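Long-range contacts in Lmo2470 protein (Listeria monocytogenes EGD-e, PDB 5HL3), which is a calcium-binding internalin, InlP, that interacts with the host protein afadin and facilitates crossing of basement membranes: residues A[286-291]-A[315-320]; A[282-287]-A[322-327]; A[163-168]-A[187-192]. One frame throughout, in Å; residues are numbered along the deposited sequence.

In the fold
Contacts 1 and 2 work as one unit in the C-terminal domain, whereas contact 3 belongs to the leucine-rich repeats. The first two have centres about 6 Å apart, share Ile286 and Tyr287, and use helix 285-292 against two successive strands, 310-318 and 323-326. They also share a calcium ion: Glu319 of contact 1 and Asn322 of contact 2 are its protein ligands, and Phe288 of contact 1 packs on Asn322 and Thr323 of contact 2. Contact 3 lies earlier in the chain, its centre about 40 Å from that of contact 1 and about 41 Å from that of contact 2, and holds a different calcium between two neighbouring coils.

Contact 1. Residues A[286-291]-A[315-320]; sequences IYFQME and TTVNEE. With CA (calcium ion), chain G.
Phe288 turns its CG opposite its own carbonyl carbon (chi1 -63°), and Glu319 folds back at chi2 (-65°); together these torsions bring the phenyl edge up against the carboxylate. Glu319 OE2 sits close to the ring plane, 3.5 Å from Phe288 CD1, and the two flat groups are perpendicular. Glu319 has a second conformer, so its side-chain contacts may not hold all the time. The second carboxylate oxygen, Glu319 OE1, binds the calcium ion at 2.5 Å, and the backbone O of Glu319 binds the same ion. Four waters and Asn322 OD1 bring the number of ligands to seven.

The helix carrying Phe288, 285-292, packs against the C-terminal end of strand 310-318, an inner strand of a mixed beta sheet, where it runs out into a loop; the helix axis is inclined by 69° to that strand. This part of the chain belongs to a DUF3244 domain, a family related to the immunoglobulin-like E-set domains. Val317 CG1 touches both rings, 3.8 Å from Phe288 CE1 and 4.0 Å from Tyr287 CE2. A water lies at the edge of the tyrosine ring, hydrogen-bonded to Tyr287 OH and donating to Glu319 OE2, 2.7 Å from each. Glu291 OE1 comes within 3.9 Å of the same Glu319 OE2, a proximity of like charges that the calcium and the water would be expected to ease.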
# COMPACT_ATOMS: atom_id res chain seq x y z
N ILE A 286 8.51 -24.45 2.18
CA ILE A 286 9.17 -23.15 2.25
C ILE A 286 10.56 -23.22 2.86
O ILE A 286 11.48 -22.51 2.40
CB ILE A 286 8.28 -22.10 2.97
CG1 ILE A 286 8.93 -20.71 2.92
CG2 ILE A 286 7.95 -22.52 4.41
CD1 ILE A 286 8.03 -19.58 3.40
N TYR A 287 10.77 -24.07 3.86
CA TYR A 287 12.10 -24.20 4.45
C TYR A 287 13.09 -24.63 3.38
O TYR A 287 14.19 -24.05 3.25
CB TYR A 287 12.14 -25.19 5.66
CG TYR A 287 13.56 -25.56 6.00
CD1 TYR A 287 14.40 -24.65 6.67
CD2 TYR A 287 14.14 -26.73 5.52
CE1 TYR A 287 15.73 -24.93 6.90
CE2 TYR A 287 15.49 -27.01 5.72
CZ TYR A 287 16.27 -26.11 6.42
OH TYR A 287 17.62 -26.41 6.63
N PHE A 288 12.74 -25.70 2.65
CA PHE A 288 13.65 -26.23 1.64
C PHE A 288 13.91 -25.27 0.49
O PHE A 288 15.03 -25.19 0.00
CB PHE A 288 13.17 -27.62 1.18
CG PHE A 288 13.20 -28.62 2.30
CD1 PHE A 288 14.40 -29.18 2.71
CD2 PHE A 288 12.05 -28.89 3.02
CE1 PHE A 288 14.44 -30.06 3.78
CE2 PHE A 288 12.10 -29.72 4.12
CZ PHE A 288 13.29 -30.31 4.49
N GLN A 289 12.91 -24.50 0.11
CA GLN A 289 13.08 -23.46 -0.91
C GLN A 289 14.02 -22.36 -0.44
O GLN A 289 14.93 -21.94 -1.19
CB GLN A 289 11.73 -22.86 -1.29
CG GLN A 289 10.83 -23.79 -2.06
CD GLN A 289 9.44 -23.19 -2.25
OE1 GLN A 289 8.75 -22.88 -1.26
NE2 GLN A 289 9.04 -23.01 -3.49
N MSE A 290 13.81 -21.89 0.79
CA MSE A 290 14.66 -20.83 1.35
C MSE A 290 16.08 -21.32 1.52
O MSE A 290 17.04 -20.60 1.26
CB MSE A 290 14.07 -20.28 2.66
CG MSE A 290 12.81 -19.48 2.35
SE MSE A 290 11.91 -18.70 3.90
CE MSE A 290 13.33 -17.51 4.57
N GLU A 291 16.24 -22.56 1.98
CA GLU A 291 17.57 -23.11 2.20
C GLU A 291 18.32 -23.24 0.89
O GLU A 291 19.48 -22.77 0.77
CB GLU A 291 17.48 -24.48 2.91
CG GLU A 291 18.79 -25.02 3.47
CD GLU A 291 19.77 -25.51 2.43
OE1 GLU A 291 19.38 -26.04 1.36
OE2 GLU A 291 20.99 -25.41 2.68
N THR A 315 15.36 -31.98 16.97
CA THR A 315 14.75 -31.74 15.68
C THR A 315 15.80 -32.00 14.62
O THR A 315 16.92 -31.51 14.74
CB THR A 315 14.20 -30.29 15.68
OG1 THR A 315 13.20 -30.19 16.72
CG2 THR A 315 13.55 -29.94 14.39
N THR A 316 15.46 -32.78 13.60
CA THR A 316 16.39 -33.12 12.52
C THR A 316 15.77 -32.86 11.16
O THR A 316 14.59 -33.09 10.94
CB THR A 316 16.81 -34.60 12.59
OG1 THR A 316 15.64 -35.43 12.67
CG2 THR A 316 17.68 -34.86 13.81
N VAL A 317 16.60 -32.37 10.24
CA VAL A 317 16.20 -32.09 8.88
C VAL A 317 16.58 -33.32 8.05
O VAL A 317 17.74 -33.76 8.10
CB VAL A 317 16.94 -30.88 8.31
CG1 VAL A 317 16.56 -30.67 6.85
CG2 VAL A 317 16.66 -29.64 9.13
N ASN A 318 15.62 -33.84 7.30
CA ASN A 318 15.80 -34.98 6.42
C ASN A 318 15.89 -34.40 5.01
O ASN A 318 14.89 -34.16 4.35
CB ASN A 318 14.63 -35.96 6.59
CG ASN A 318 14.31 -36.26 8.07
OD1 ASN A 318 15.19 -36.72 8.83
ND2 ASN A 318 13.05 -35.99 8.50
N GLU A 319 17.12 -34.16 4.54
CA GLU A 319 17.32 -33.49 3.25
C GLU A 319 16.97 -34.31 2.01
O GLU A 319 16.58 -33.72 1.00
CB GLU A 319 18.73 -32.91 3.12
CG GLU A 319 18.82 -31.46 3.57
CD GLU A 319 18.00 -30.52 2.68
OE1 GLU A 319 17.46 -30.98 1.65
OE2 GLU A 319 17.91 -29.31 2.99
N GLU A 320 17.07 -35.63 2.07
CA GLU A 320 16.66 -36.43 0.89
C GLU A 320 15.15 -36.33 0.62
O GLU A 320 14.73 -35.94 -0.47
CB GLU A 320 17.12 -37.89 0.99
CG GLU A 320 18.59 -38.12 0.65
CD GLU A 320 18.91 -38.04 -0.86
OE1 GLU A 320 19.71 -38.88 -1.34
OE2 GLU A 320 18.39 -37.14 -1.55
CA CA G . 16.47 -31.86 -0.43
O HOH W 1 18.98 -28.34 5.25
O HOH W 2 15.72 -33.45 -1.90
O HOH W 3 17.49 -31.04 -2.74
O HOH W 4 18.79 -32.65 -0.75
O HOH W 5 16.07 -29.59 -0.64

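Contact 2. Residues A[282-287]-A[322-327]; sequences IDLPIY and NTITVD. With CA (calcium ion), chain G.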
# COMPACT_ATOMS: atom_id res chain seq x y z
N ILE A 282 7.06 -33.65 9.61
CA ILE A 282 6.30 -32.66 8.87
C ILE A 282 6.91 -32.38 7.50
O ILE A 282 8.13 -32.52 7.29
CB ILE A 282 6.20 -31.28 9.62
CG1 ILE A 282 7.60 -30.69 9.91
CG2 ILE A 282 5.40 -31.44 10.90
CD1 ILE A 282 7.62 -29.24 10.34
N ASP A 283 6.05 -31.95 6.60
CA ASP A 283 6.45 -31.33 5.34
C ASP A 283 6.56 -29.82 5.60
O ASP A 283 5.79 -29.25 6.38
CB ASP A 283 5.40 -31.56 4.24
CG ASP A 283 5.27 -32.99 3.83
OD1 ASP A 283 6.21 -33.78 3.97
OD2 ASP A 283 4.16 -33.33 3.33
N LEU A 284 7.53 -29.17 4.98
CA LEU A 284 7.65 -27.70 5.09
C LEU A 284 8.35 -27.17 3.87
O LEU A 284 9.53 -26.83 3.92
CB LEU A 284 8.34 -27.30 6.40
CG LEU A 284 8.27 -25.81 6.78
CD1 LEU A 284 6.86 -25.29 6.77
CD2 LEU A 284 8.94 -25.61 8.14
N PRO A 285 7.61 -27.09 2.74
CA PRO A 285 8.28 -26.77 1.49
C PRO A 285 9.06 -25.46 1.51
O PRO A 285 10.15 -25.39 0.95
CB PRO A 285 7.13 -26.79 0.47
CG PRO A 285 6.16 -27.79 1.05
CD PRO A 285 6.20 -27.50 2.53
N ILE A 286 8.51 -24.45 2.18
CA ILE A 286 9.17 -23.15 2.25
C ILE A 286 10.56 -23.22 2.86
O ILE A 286 11.48 -22.51 2.40
CB ILE A 286 8.28 -22.10 2.97
CG1 ILE A 286 8.93 -20.71 2.92
CG2 ILE A 286 7.95 -22.52 4.41
CD1 ILE A 286 8.03 -19.58 3.40
N TYR A 287 10.77 -24.07 3.86
CA TYR A 287 12.10 -24.20 4.45
C TYR A 287 13.09 -24.63 3.38
O TYR A 287 14.19 -24.05 3.25
CB TYR A 287 12.14 -25.19 5.66
CG TYR A 287 13.56 -25.56 6.00
CD1 TYR A 287 14.40 -24.65 6.67
CD2 TYR A 287 14.14 -26.73 5.52
CE1 TYR A 287 15.73 -24.93 6.90
CE2 TYR A 287 15.49 -27.01 5.72
CZ TYR A 287 16.27 -26.11 6.42
OH TYR A 287 17.62 -26.41 6.63
N ASN A 322 13.04 -34.23 2.00
CA ASN A 322 12.52 -32.90 2.30
C ASN A 322 11.45 -32.91 3.40
O ASN A 322 10.32 -32.48 3.20
CB ASN A 322 12.01 -32.18 1.03
CG ASN A 322 13.13 -31.69 0.13
OD1 ASN A 322 14.28 -32.10 0.26
ND2 ASN A 322 12.80 -30.79 -0.78
N THR A 323 11.83 -33.44 4.55
CA THR A 323 10.92 -33.41 5.71
C THR A 323 11.75 -33.01 6.92
O THR A 323 12.98 -32.94 6.87
CB THR A 323 10.26 -34.78 5.98
OG1 THR A 323 11.26 -35.74 6.27
CG2 THR A 323 9.42 -35.29 4.80
N ILE A 324 11.05 -32.72 8.02
CA ILE A 324 11.66 -32.35 9.29
C ILE A 324 11.04 -33.23 10.36
O ILE A 324 9.82 -33.37 10.39
CB ILE A 324 11.45 -30.86 9.62
CG1 ILE A 324 12.12 -29.99 8.56
CG2 ILE A 324 11.98 -30.53 11.01
CD1 ILE A 324 11.78 -28.51 8.67
N THR A 325 11.86 -33.79 11.25
CA THR A 325 11.35 -34.68 12.30
C THR A 325 11.61 -34.09 13.67
O THR A 325 12.73 -33.69 13.96
CB THR A 325 11.98 -36.08 12.21
OG1 THR A 325 11.60 -36.67 10.95
CG2 THR A 325 11.53 -36.97 13.33
N VAL A 326 10.56 -34.00 14.49
CA VAL A 326 10.66 -33.55 15.87
C VAL A 326 10.53 -34.76 16.76
O VAL A 326 9.62 -35.58 16.59
CB VAL A 326 9.58 -32.51 16.20
CG1 VAL A 326 9.72 -32.01 17.63
CG2 VAL A 326 9.66 -31.37 15.22
N ASP A 327 11.48 -34.92 17.67
CA ASP A 327 11.48 -36.09 18.54
C ASP A 327 10.52 -35.92 19.71
O ASP A 327 10.90 -35.45 20.79
CB ASP A 327 12.88 -36.40 19.04
CG ASP A 327 12.94 -37.68 19.83
OD1 ASP A 327 11.90 -38.36 19.97
OD2 ASP A 327 14.03 -38.04 20.31
CA CA G . 16.47 -31.86 -0.43
O HOH W 6 8.17 -33.71 1.59
O HOH W 7 8.89 -30.21 2.65
O HOH W 2 15.72 -33.45 -1.90
O HOH W 3 17.49 -31.04 -2.74
O HOH W 4 18.79 -32.65 -0.75
O HOH W 5 16.07 -29.59 -0.64
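Ile282 and Ile324 form an antiparallel hydrogen-bonded pair, and here the contact is at its tightest. Ile282 N donates to Ile324 O at 2.9 Å, almost straight on to the carbonyl, and Ile324 N returns the bond to Ile282 O at 3.0 Å, in the carbonyl plane. Both side chains point to the same face of the sheet. Ile282 turns CG1 into the crowded position between its backbone N and carbonyl carbon (chi1 58°), where it meets Ile324 CB at 3.9 Å. The other end of Ile324 reaches toward the start of the helix: its CD1 lies 4.1 Å from Leu284 CD2 and 4.3 Å from Tyr287 CD2, so one methyl group touches both the N-cap residue and the first turn.

The opposite face is looser and wetter. Asp283 is exposed, and its OD1 merely skirts the methyl group Thr323 CG2, while Thr323 OG1 is bonded to Asn318 ND2. Just beyond, direct strand pairing gives way to water: one molecule accepts from Leu284 N at 2.9 Å and donates to Asn322 O at 2.7 Å, spanning the gap as the chain leaves the strand for the helix. Asn322 OD1 binds calcium at 2.3 Å. Together with Thr323, Asn322 faces Asn318 in a G1 beta bulge, which places the metal ligand at the bend between strands 310-318 and 323-326.

Strand 280-283 is the outermost on this side of the mixed sheet, and strand 323-326 separates it from 310-318. Val340 of strand 334-345 and Trp356 of strand 350-360 pack on Ile282, and Tyr342 and Tyr354 of the same two strands pack on Leu284, just before helix 285-292 begins.

Contact 3. Residues A[163-168]-A[187-192]; sequences LPNFNN and DFQNIP. With CA (calcium ion), chain F.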
# COMPACT_ATOMS: atom_id res chain seq x y z
N LEU A 163 -12.39 0.05 -5.24
CA LEU A 163 -11.25 0.07 -6.17
C LEU A 163 -11.63 -0.52 -7.53
O LEU A 163 -11.80 -1.75 -7.65
CB LEU A 163 -10.09 -0.73 -5.56
CG LEU A 163 -8.85 -0.92 -6.44
CD1 LEU A 163 -8.22 0.37 -6.83
CD2 LEU A 163 -7.87 -1.81 -5.72
N PRO A 164 -11.81 0.32 -8.54
CA PRO A 164 -12.20 -0.22 -9.85
C PRO A 164 -11.05 -0.82 -10.65
O PRO A 164 -9.90 -0.61 -10.34
CB PRO A 164 -12.76 1.00 -10.58
CG PRO A 164 -12.11 2.14 -9.97
CD PRO A 164 -11.71 1.77 -8.55
N ASN A 165 -11.39 -1.59 -11.67
CA ASN A 165 -10.43 -2.14 -12.60
C ASN A 165 -10.25 -1.08 -13.68
O ASN A 165 -10.86 -1.11 -14.74
CB ASN A 165 -10.96 -3.48 -13.13
CG ASN A 165 -9.89 -4.31 -13.78
OD1 ASN A 165 -8.96 -3.78 -14.37
ND2 ASN A 165 -9.99 -5.61 -13.66
N PHE A 166 -9.39 -0.12 -13.36
CA PHE A 166 -9.30 1.15 -14.14
C PHE A 166 -9.28 1.00 -15.65
O PHE A 166 -8.38 0.38 -16.20
CB PHE A 166 -8.06 1.95 -13.74
CG PHE A 166 -7.98 2.28 -12.28
CD1 PHE A 166 -8.76 3.29 -11.74
CD2 PHE A 166 -7.08 1.63 -11.45
CE1 PHE A 166 -8.68 3.63 -10.40
CE2 PHE A 166 -6.99 1.98 -10.09
CZ PHE A 166 -7.79 2.98 -9.58
N ASN A 167 -10.23 1.64 -16.33
CA ASN A 167 -10.33 1.51 -17.78
C ASN A 167 -9.64 2.56 -18.63
O ASN A 167 -9.35 2.28 -19.77
CB ASN A 167 -11.81 1.48 -18.18
CG ASN A 167 -12.47 0.17 -17.83
OD1 ASN A 167 -12.19 -0.83 -18.45
ND2 ASN A 167 -13.28 0.14 -16.77
N ASN A 168 -9.39 3.74 -18.09
CA ASN A 168 -9.03 4.89 -18.94
C ASN A 168 -7.79 5.65 -18.50
O ASN A 168 -7.66 6.85 -18.80
CB ASN A 168 -10.22 5.85 -19.01
CG ASN A 168 -11.55 5.14 -19.18
OD1 ASN A 168 -11.79 4.47 -20.19
ND2 ASN A 168 -12.43 5.29 -18.20
N ASP A 187 -7.80 -8.11 -11.29
CA ASP A 187 -6.91 -8.62 -12.33
C ASP A 187 -6.84 -7.49 -13.38
O ASP A 187 -7.55 -7.50 -14.39
CB ASP A 187 -7.46 -9.92 -12.90
CG ASP A 187 -6.46 -10.66 -13.76
OD1 ASP A 187 -5.37 -10.10 -13.99
OD2 ASP A 187 -6.78 -11.79 -14.18
N PHE A 188 -6.01 -6.50 -13.08
CA PHE A 188 -6.04 -5.23 -13.84
C PHE A 188 -5.93 -5.46 -15.34
O PHE A 188 -4.99 -6.05 -15.81
CB PHE A 188 -4.94 -4.30 -13.37
CG PHE A 188 -5.17 -3.71 -12.01
CD1 PHE A 188 -6.16 -2.76 -11.80
CD2 PHE A 188 -4.38 -4.07 -10.94
CE1 PHE A 188 -6.36 -2.23 -10.54
CE2 PHE A 188 -4.57 -3.52 -9.68
CZ PHE A 188 -5.57 -2.60 -9.48
N GLN A 189 -6.91 -4.98 -16.08
CA GLN A 189 -6.99 -5.20 -17.52
C GLN A 189 -6.31 -4.17 -18.39
O GLN A 189 -5.85 -4.51 -19.48
CB GLN A 189 -8.48 -5.21 -17.96
CG GLN A 189 -9.34 -6.31 -17.36
CD GLN A 189 -10.74 -6.31 -17.92
OE1 GLN A 189 -11.18 -5.31 -18.49
NE2 GLN A 189 -11.43 -7.43 -17.82
N ASN A 190 -6.24 -2.92 -17.94
CA ASN A 190 -5.90 -1.82 -18.85
C ASN A 190 -4.84 -0.88 -18.33
O ASN A 190 -4.80 0.29 -18.73
CB ASN A 190 -7.19 -1.01 -19.18
CG ASN A 190 -8.33 -1.91 -19.68
OD1 ASN A 190 -9.37 -1.99 -19.04
ND2 ASN A 190 -8.12 -2.58 -20.78
N ILE A 191 -3.97 -1.38 -17.46
CA ILE A 191 -2.81 -0.58 -17.01
C ILE A 191 -1.50 -1.35 -17.29
O ILE A 191 -0.69 -1.61 -16.39
CB ILE A 191 -2.94 -0.10 -15.55
CG1 ILE A 191 -3.22 -1.26 -14.57
CG2 ILE A 191 -4.01 0.98 -15.45
CD1 ILE A 191 -3.22 -0.83 -13.13
N PRO A 192 -1.26 -1.67 -18.56
CA PRO A 192 -0.09 -2.51 -18.89
C PRO A 192 1.27 -1.87 -18.72
O PRO A 192 2.28 -2.58 -18.83
CB PRO A 192 -0.34 -2.90 -20.34
CG PRO A 192 -1.06 -1.74 -20.88
CD PRO A 192 -2.00 -1.30 -19.78
CA CA F . -11.46 -2.98 -19.10
O HOH W 8 -7.08 -1.89 -15.36
O HOH W 9 -11.35 -3.10 -16.66
O HOH W 10 -6.65 2.14 -17.66
O HOH W 11 -13.81 -3.59 -19.24
O HOH W 12 -12.04 -1.72 -21.16
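Asn190 can be followed outward from Phe166, whose backbone O lies 3.5 Å from Asn190 CB. With CG set opposite its carbonyl carbon (chi1 -52°), the side chain then leaves the neighbouring coil for the metal, and OD1 binds the calcium ion at 2.3 Å. The same OD1 lies 3.1 Å from Asn167 OD1, two oxygens brought together by the ion they both bind; their amide planes are 40° apart. ND2 of Asn190, 3.8 Å from the calcium ion, does not bind it. Gln189 OE1 and three waters complete six ligands, while Asn167 ND2 is held by Asp141.

Asn165 bridges the coils with both ends of its amide. Its OD1 accepts from Gln189 N at 2.9 Å, in plane on a lone pair, and ND2 gives a bond to Asp187 O at 3.2 Å that arrives from above the carbonyl plane. On the buried side Phe166 and Phe188 lie side by side and point the same way, Phe166 CD2 4.0 Å from Phe188 CE1. Equivalent phenylalanines 22 residues apart, packed side by side in successive coils that lead to strands 174-176 and 196-198, are characteristic of a leucine-rich-repeat solenoid, here with calcium bridging adjacent turns.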